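Beta-L-arabinobiosidase (Bacteroides thetaiotaomicron, PDB 5MQR) probably hydrolyses glycosidic bonds in the breakdown of complex plant pectin, combining a beta-propeller region with a helical glycoside hydrolase domain. Local coordinates at residues Y982-E996 and W1005-S1019. Sequence-based numbering, arbitrary orientation.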
loop_
_atom_site.group_PDB
_atom_site.type_symbol
_atom_site.label_atom_id
_atom_site.label_comp_id
_atom_site.label_asym_id
_atom_site.label_seq_id
_atom_site.Cartn_x
_atom_site.Cartn_y
_atom_site.Cartn_z
ATOM N N TYR A 982 2.460 -1.244 -29.924
ATOM C CA TYR A 982 3.556 -2.198 -29.824
ATOM C C TYR A 982 3.066 -3.466 -29.080
ATOM O O TYR A 982 3.315 -4.607 -29.506
ATOM C CB TYR A 982 4.747 -1.552 -29.116
ATOM C CG TYR A 982 6.048 -2.339 -29.090
ATOM C CD1 TYR A 982 6.296 -3.418 -29.955
ATOM C CD2 TYR A 982 7.054 -1.977 -28.217
ATOM C CE1 TYR A 982 7.498 -4.110 -29.919
ATOM C CE2 TYR A 982 8.262 -2.654 -28.182
ATOM C CZ TYR A 982 8.478 -3.725 -29.026
ATOM O OH TYR A 982 9.686 -4.386 -28.970
ATOM N N VAL A 983 2.305 -3.254 -28.022
ATOM C CA VAL A 983 1.663 -4.374 -27.306
ATOM C C VAL A 983 0.709 -5.180 -28.194
ATOM O O VAL A 983 0.870 -6.380 -28.331
ATOM C CB VAL A 983 0.950 -3.900 -26.007
ATOM C CG1 VAL A 983 0.132 -5.035 -25.385
ATOM C CG2 VAL A 983 1.970 -3.393 -24.984
ATOM N N GLU A 984 -0.245 -4.512 -28.831
ATOM C CA GLU A 984 -1.216 -5.187 -29.675
ATOM C C GLU A 984 -0.568 -5.909 -30.848
ATOM O O GLU A 984 -1.089 -6.927 -31.303
ATOM C CB GLU A 984 -2.250 -4.195 -30.222
ATOM C CG GLU A 984 -3.225 -3.686 -29.159
ATOM C CD GLU A 984 -4.222 -2.657 -29.669
ATOM O OE1 GLU A 984 -4.045 -2.122 -30.784
ATOM O OE2 GLU A 984 -5.192 -2.383 -28.928
ATOM N N SER A 985 0.540 -5.379 -31.345
ATOM C CA SER A 985 1.234 -6.011 -32.457
ATOM C C SER A 985 1.900 -7.342 -32.083
ATOM O O SER A 985 2.130 -8.142 -32.953
ATOM C CB SER A 985 2.296 -5.076 -33.073
ATOM O OG SER A 985 3.480 -5.002 -32.273
ATOM N N GLN A 986 2.188 -7.557 -30.796
ATOM C CA GLN A 986 2.939 -8.720 -30.331
ATOM C C GLN A 986 2.023 -9.916 -30.019
ATOM O O GLN A 986 2.068 -10.495 -28.939
ATOM C CB GLN A 986 3.830 -8.349 -29.144
ATOM C CG GLN A 986 5.029 -7.487 -29.550
ATOM C CD GLN A 986 5.797 -6.953 -28.348
ATOM O OE1 GLN A 986 6.843 -7.488 -27.983
ATOM N NE2 GLN A 986 5.281 -5.890 -27.724
ATOM N N TYR A 987 1.198 -10.273 -31.004
ATOM C CA TYR A 987 0.314 -11.414 -30.937
ATOM C C TYR A 987 0.306 -12.068 -32.304
ATOM O O TYR A 987 0.520 -11.395 -33.332
ATOM C CB TYR A 987 -1.105 -11.011 -30.527
ATOM C CG TYR A 987 -1.200 -10.611 -29.084
ATOM C CD1 TYR A 987 -0.967 -9.300 -28.691
ATOM C CD2 TYR A 987 -1.523 -11.545 -28.110
ATOM C CE1 TYR A 987 -1.028 -8.931 -27.358
ATOM C CE2 TYR A 987 -1.597 -11.184 -26.762
ATOM C CZ TYR A 987 -1.349 -9.870 -26.397
ATOM O OH TYR A 987 -1.433 -9.489 -25.071
ATOM N N HIS A 988 0.100 -13.376 -32.288
ATOM C CA HIS A 988 0.124 -14.215 -33.475
ATOM C C HIS A 988 -0.731 -15.427 -33.126
ATOM O O HIS A 988 -0.501 -16.059 -32.101
ATOM C CB HIS A 988 1.576 -14.617 -33.791
ATOM C CG HIS A 988 1.735 -15.463 -35.008
ATOM N ND1 HIS A 988 1.649 -14.951 -36.286
ATOM C CD2 HIS A 988 2.018 -16.782 -35.152
ATOM C CE1 HIS A 988 1.857 -15.920 -37.163
ATOM N NE2 HIS A 988 2.101 -17.037 -36.500
ATOM N N ARG A 989 -1.742 -15.704 -33.941
ATOM C CA ARG A 989 -2.665 -16.827 -33.717
ATOM C C ARG A 989 -3.322 -16.756 -32.334
ATOM O O ARG A 989 -3.637 -17.794 -31.733
ATOM C CB ARG A 989 -1.951 -18.194 -33.939
ATOM C CG ARG A 989 -1.540 -18.419 -35.382
ATOM C CD ARG A 989 -0.834 -19.754 -35.617
ATOM N NE ARG A 989 -0.623 -19.986 -37.043
ATOM C CZ ARG A 989 -1.556 -20.391 -37.905
ATOM N NH1 ARG A 989 -2.797 -20.659 -37.508
ATOM N NH2 ARG A 989 -1.248 -20.537 -39.186
ATOM N N GLY A 990 -3.535 -15.534 -31.855
ATOM C CA GLY A 990 -4.164 -15.289 -30.578
ATOM C C GLY A 990 -3.301 -15.343 -29.335
ATOM O O GLY A 990 -3.817 -15.186 -28.225
ATOM N N ARG A 991 -1.998 -15.532 -29.503
ATOM C CA ARG A 991 -1.085 -15.714 -28.382
ATOM C C ARG A 991 0.028 -14.705 -28.477
ATOM O O ARG A 991 0.389 -14.312 -29.568
ATOM C CB ARG A 991 -0.456 -17.095 -28.425
ATOM C CG ARG A 991 -1.456 -18.226 -28.398
ATOM C CD ARG A 991 -0.765 -19.573 -28.321
ATOM N NE ARG A 991 -0.124 -19.953 -29.586
ATOM C CZ ARG A 991 -0.732 -20.566 -30.591
ATOM N NH1 ARG A 991 -2.035 -20.866 -30.546
ATOM N NH2 ARG A 991 -0.035 -20.879 -31.669
ATOM N N PRO A 992 0.586 -14.295 -27.334
ATOM C CA PRO A 992 1.718 -13.378 -27.383
ATOM C C PRO A 992 2.830 -13.941 -28.251
ATOM O O PRO A 992 3.049 -15.167 -28.284
ATOM C CB PRO A 992 2.185 -13.268 -25.935
ATOM C CG PRO A 992 1.081 -13.818 -25.085
ATOM C CD PRO A 992 0.164 -14.619 -25.954
ATOM N N TYR A 993 3.489 -13.034 -28.972
ATOM C CA TYR A 993 4.413 -13.387 -30.016
ATOM C C TYR A 993 5.337 -12.209 -30.305
ATOM O O TYR A 993 4.870 -11.085 -30.484
ATOM C CB TYR A 993 3.636 -13.766 -31.259
ATOM C CG TYR A 993 4.494 -14.244 -32.402
ATOM C CD1 TYR A 993 5.069 -13.340 -33.275
ATOM C CD2 TYR A 993 4.701 -15.610 -32.639
ATOM C CE1 TYR A 993 5.847 -13.763 -34.349
ATOM C CE2 TYR A 993 5.490 -16.048 -33.710
ATOM C CZ TYR A 993 6.074 -15.106 -34.553
ATOM O OH TYR A 993 6.850 -15.457 -35.645
ATOM N N ILE A 994 6.637 -12.476 -30.319
ATOM C CA ILE A 994 7.634 -11.492 -30.723
ATOM C C ILE A 994 8.445 -12.158 -31.834
ATOM O O ILE A 994 9.166 -13.156 -31.610
ATOM C CB ILE A 994 8.518 -10.961 -29.566
ATOM C CG1 ILE A 994 9.524 -9.904 -30.056
ATOM C CG2 ILE A 994 9.291 -12.063 -28.860
ATOM C CD1 ILE A 994 8.894 -8.684 -30.700
ATOM N N GLY A 995 8.267 -11.612 -33.034
ATOM C CA GLY A 995 8.942 -12.058 -34.244
ATOM C C GLY A 995 9.882 -10.999 -34.783
ATOM O O GLY A 995 10.298 -10.085 -34.064
ATOM N N GLU A 996 10.197 -11.123 -36.066
ATOM C CA GLU A 996 11.221 -10.302 -36.678
ATOM C C GLU A 996 10.708 -8.942 -37.125
ATOM O O GLU A 996 11.271 -7.914 -36.757
ATOM C CB GLU A 996 11.877 -11.065 -37.822
ATOM C CG GLU A 996 12.572 -12.337 -37.359
ATOM C CD GLU A 996 13.197 -13.093 -38.510
ATOM O OE1 GLU A 996 14.094 -12.534 -39.217
ATOM O OE2 GLU A 996 12.761 -14.247 -38.707
ATOM N N TRP A 1005 2.726 -10.778 -39.099
ATOM C CA TRP A 1005 4.152 -11.053 -38.882
ATOM C C TRP A 1005 4.692 -11.693 -40.158
ATOM O O TRP A 1005 4.203 -12.722 -40.600
ATOM C CB TRP A 1005 4.370 -11.941 -37.660
ATOM C CG TRP A 1005 4.208 -11.201 -36.367
ATOM C CD1 TRP A 1005 3.119 -11.184 -35.568
ATOM C CD2 TRP A 1005 5.186 -10.362 -35.731
ATOM N NE1 TRP A 1005 3.344 -10.395 -34.485
ATOM C CE2 TRP A 1005 4.603 -9.863 -34.568
ATOM C CE3 TRP A 1005 6.486 -9.965 -36.058
ATOM C CZ2 TRP A 1005 5.289 -9.024 -33.692
ATOM C CZ3 TRP A 1005 7.149 -9.114 -35.206
ATOM C CH2 TRP A 1005 6.553 -8.653 -34.035
ATOM N N LEU A 1006 5.676 -11.043 -40.760
ATOM C CA LEU A 1006 6.001 -11.307 -42.165
ATOM C C LEU A 1006 6.779 -12.591 -42.492
ATOM O O LEU A 1006 6.903 -12.919 -43.656
ATOM C CB LEU A 1006 6.674 -10.088 -42.785
ATOM C CG LEU A 1006 5.704 -8.912 -42.961
ATOM C CD1 LEU A 1006 6.440 -7.571 -42.985
ATOM C CD2 LEU A 1006 4.856 -9.121 -44.206
ATOM N N LYS A 1007 7.277 -13.321 -41.508
ATOM C CA LYS A 1007 7.708 -14.710 -41.753
ATOM C C LYS A 1007 6.608 -15.744 -41.484
ATOM O O LYS A 1007 6.876 -16.940 -41.500
ATOM C CB LYS A 1007 8.928 -15.053 -40.910
ATOM C CG LYS A 1007 10.116 -14.147 -41.172
ATOM C CD LYS A 1007 10.755 -14.421 -42.512
ATOM C CE LYS A 1007 12.030 -13.610 -42.645
ATOM N NZ LYS A 1007 12.776 -13.988 -43.853
ATOM N N GLY A 1008 5.370 -15.313 -41.258
ATOM C CA GLY A 1008 4.298 -16.275 -40.995
ATOM C C GLY A 1008 4.589 -17.223 -39.832
ATOM O O GLY A 1008 4.978 -16.802 -38.739
ATOM N N ASP A 1009 4.426 -18.515 -40.088
ATOM C CA ASP A 1009 4.631 -19.535 -39.048
ATOM C C ASP A 1009 6.058 -20.116 -39.031
ATOM O O ASP A 1009 6.278 -21.096 -38.357
ATOM C CB ASP A 1009 3.624 -20.668 -39.230
ATOM C CG ASP A 1009 2.212 -20.197 -39.097
ATOM O OD1 ASP A 1009 1.923 -19.498 -38.124
ATOM O OD2 ASP A 1009 1.375 -20.541 -39.953
ATOM N N GLN A 1010 7.006 -19.508 -39.750
ATOM C CA GLN A 1010 8.386 -20.015 -39.789
ATOM C C GLN A 1010 9.023 -19.971 -38.390
ATOM O O GLN A 1010 8.890 -19.000 -37.639
ATOM C CB GLN A 1010 9.252 -19.229 -40.773
ATOM C CG GLN A 1010 8.845 -19.344 -42.229
ATOM C CD GLN A 1010 9.617 -18.392 -43.143
ATOM O OE1 GLN A 1010 10.830 -18.283 -43.051
ATOM N NE2 GLN A 1010 8.911 -17.727 -44.043
ATOM N N GLU A 1011 9.729 -21.043 -38.073
ATOM C CA GLU A 1011 10.300 -21.242 -36.746
ATOM C C GLU A 1011 11.300 -20.168 -36.338
ATOM O O GLU A 1011 11.345 -19.770 -35.174
ATOM C CB GLU A 1011 10.970 -22.617 -36.655
ATOM C CG GLU A 1011 11.385 -22.947 -35.234
ATOM C CD GLU A 1011 12.040 -24.288 -35.067
ATOM O OE1 GLU A 1011 12.071 -25.109 -36.015
ATOM O OE2 GLU A 1011 12.541 -24.503 -33.942
ATOM N N ARG A 1012 12.120 -19.749 -37.278
ATOM C CA ARG A 1012 13.153 -18.740 -37.015
ATOM C C ARG A 1012 12.691 -17.477 -36.250
ATOM O O ARG A 1012 13.455 -16.921 -35.446
ATOM C CB ARG A 1012 13.809 -18.300 -38.320
ATOM C CG ARG A 1012 12.856 -17.688 -39.342
ATOM C CD ARG A 1012 13.612 -17.301 -40.617
ATOM N NE ARG A 1012 14.151 -15.946 -40.535
ATOM C CZ ARG A 1012 14.968 -15.400 -41.429
ATOM N NH1 ARG A 1012 15.402 -16.083 -42.497
ATOM N NH2 ARG A 1012 15.354 -14.142 -41.265
ATOM N N SER A 1013 11.472 -17.012 -36.536
ATOM C CA SER A 1013 10.973 -15.771 -35.947
ATOM C C SER A 1013 10.530 -15.912 -34.496
ATOM O O SER A 1013 10.428 -14.910 -33.788
ATOM C CB SER A 1013 9.796 -15.231 -36.742
ATOM O OG SER A 1013 10.240 -14.768 -37.977
ATOM N N ARG A 1014 10.222 -17.134 -34.075
ATOM C CA ARG A 1014 9.623 -17.350 -32.764
ATOM C C ARG A 1014 10.568 -16.911 -31.665
ATOM O O ARG A 1014 11.728 -17.322 -31.662
ATOM C CB ARG A 1014 9.243 -18.815 -32.569
ATOM C CG ARG A 1014 8.111 -19.272 -33.457
ATOM C CD ARG A 1014 7.827 -20.747 -33.274
ATOM N NE ARG A 1014 7.362 -21.036 -31.915
ATOM C CZ ARG A 1014 7.191 -22.263 -31.415
ATOM N NH1 ARG A 1014 7.426 -23.339 -32.177
ATOM N NH2 ARG A 1014 6.766 -22.418 -30.157
ATOM N N TYR A 1015 10.063 -16.077 -30.757
ATOM C CA TYR A 1015 10.811 -15.599 -29.587
ATOM C C TYR A 1015 12.037 -14.762 -29.970
ATOM O O TYR A 1015 13.055 -14.821 -29.286
ATOM C CB TYR A 1015 11.233 -16.779 -28.672
ATOM C CG TYR A 1015 10.132 -17.809 -28.467
ATOM C CD1 TYR A 1015 8.900 -17.449 -27.899
ATOM C CD2 TYR A 1015 10.307 -19.126 -28.853
ATOM C CE1 TYR A 1015 7.880 -18.369 -27.735
ATOM C CE2 TYR A 1015 9.288 -20.059 -28.679
ATOM C CZ TYR A 1015 8.077 -19.668 -28.128
ATOM O OH TYR A 1015 7.093 -20.612 -27.968
ATOM N N TYR A 1016 11.938 -13.966 -31.034
ATOM C CA TYR A 1016 13.063 -13.171 -31.495
ATOM C C TYR A 1016 13.508 -12.143 -30.437
ATOM O O TYR A 1016 12.700 -11.467 -29.801
ATOM C CB TYR A 1016 12.690 -12.484 -32.810
ATOM C CG TYR A 1016 13.831 -12.036 -33.694
ATOM C CD1 TYR A 1016 14.903 -12.900 -34.008
ATOM C CD2 TYR A 1016 13.824 -10.769 -34.278
ATOM C CE1 TYR A 1016 15.927 -12.486 -34.824
ATOM C CE2 TYR A 1016 14.837 -10.377 -35.120
ATOM C CZ TYR A 1016 15.894 -11.234 -35.375
ATOM O OH TYR A 1016 16.923 -10.832 -36.198
ATOM N N ASN A 1017 14.810 -12.039 -30.265
ATOM C CA ASN A 1017 15.405 -11.190 -29.253
ATOM C C ASN A 1017 16.295 -10.154 -29.927
ATOM O O ASN A 1017 17.504 -10.341 -30.053
ATOM C CB ASN A 1017 16.199 -12.047 -28.267
ATOM C CG ASN A 1017 16.814 -11.222 -27.158
ATOM O OD1 ASN A 1017 16.287 -10.147 -26.804
ATOM N ND2 ASN A 1017 17.951 -11.685 -26.629
ATOM N N HIS A 1018 15.657 -9.064 -30.329
ATOM C CA HIS A 1018 16.205 -8.110 -31.267
ATOM C C HIS A 1018 15.616 -6.731 -30.997
ATOM O O HIS A 1018 15.513 -5.899 -31.883
ATOM C CB HIS A 1018 15.788 -8.613 -32.655
ATOM C CG HIS A 1018 16.480 -7.975 -33.806
ATOM N ND1 HIS A 1018 15.788 -7.300 -34.786
ATOM C CD2 HIS A 1018 17.775 -7.996 -34.204
ATOM C CE1 HIS A 1018 16.631 -6.895 -35.721
ATOM N NE2 HIS A 1018 17.842 -7.297 -35.390
ATOM N N SER A 1019 15.268 -6.477 -29.746
ATOM C CA SER A 1019 14.514 -5.290 -29.374
ATOM C C SER A 1019 14.425 -5.226 -27.868
ATOM O O SER A 1019 14.744 -6.192 -27.163
ATOM C CB SER A 1019 13.069 -5.346 -29.926
ATOM O OG SER A 1019 12.337 -6.437 -29.354
HETATM O O HOH W 1 0.705 -12.319 -37.599
HETATM O O HOH W 2 6.676 -14.381 -38.209
HETATM O O HOH W 3 6.659 -17.866 -36.701
HETATM O O HOH W 4 7.186 -15.710 -30.666
HETATM O O HOH W 5 8.672 -12.399 -38.290
HETATM O O HOH W 6 13.062 -6.722 -34.771
#
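Glu996 and Arg1012 form the inner of two side-on salt bridges that join 982-996 to 1005-1019. Carboxylate and guanidinium lie nearly coplanar, 8° apart: Arg1012 NH2 gives to Glu996 OE1 and Arg1012 NE to Glu996 OE2, both at 2.9 Å and both on syn lone pairs. Ser1013 OG donates to Glu996 OE2 (2.7 Å) from the anti side, somewhat out of the carboxylate plane, so three bonds fix the rotation of this buried carboxylate. The outer bridge, nearer solvent, repeats the grip with Asp1009: Arg989 NE reaches Asp1009 OD1 and Arg989 NH2 reaches Asp1009 OD2 (2.7 Å), while His988 NE2 meets Asp1009 OD1 (3.0 Å) nearly along its C-O axis, on the other side of the carboxylate plane from Arg989 NE.

Aromatic packing forms a second group of contacts. With CG anti to the backbone N (chi1 -176°), Tyr993 turns its ring edge onto the face of the Trp1005 five-membered ring, centroids 4.6 Å apart and planes at 56°. The backbone of Gly995 lies over the six-membered part of the indole. Trp1005 NE1 is shared weakly between Ser985 O and Tyr987 O. Glu996 CG sits over the Tyr1016 ring centre, a CH-pi contact.

Tyr1016 N donates to Ile994 O (2.9 Å) between backbones. Two waters bridge Tyr993 OH and Gly1008 O.

Together these contacts fold the connection between helices 972-985 and 1022-1029, with its type I' beta-hairpin, back on itself within the MGH1-like glycoside hydrolase domain.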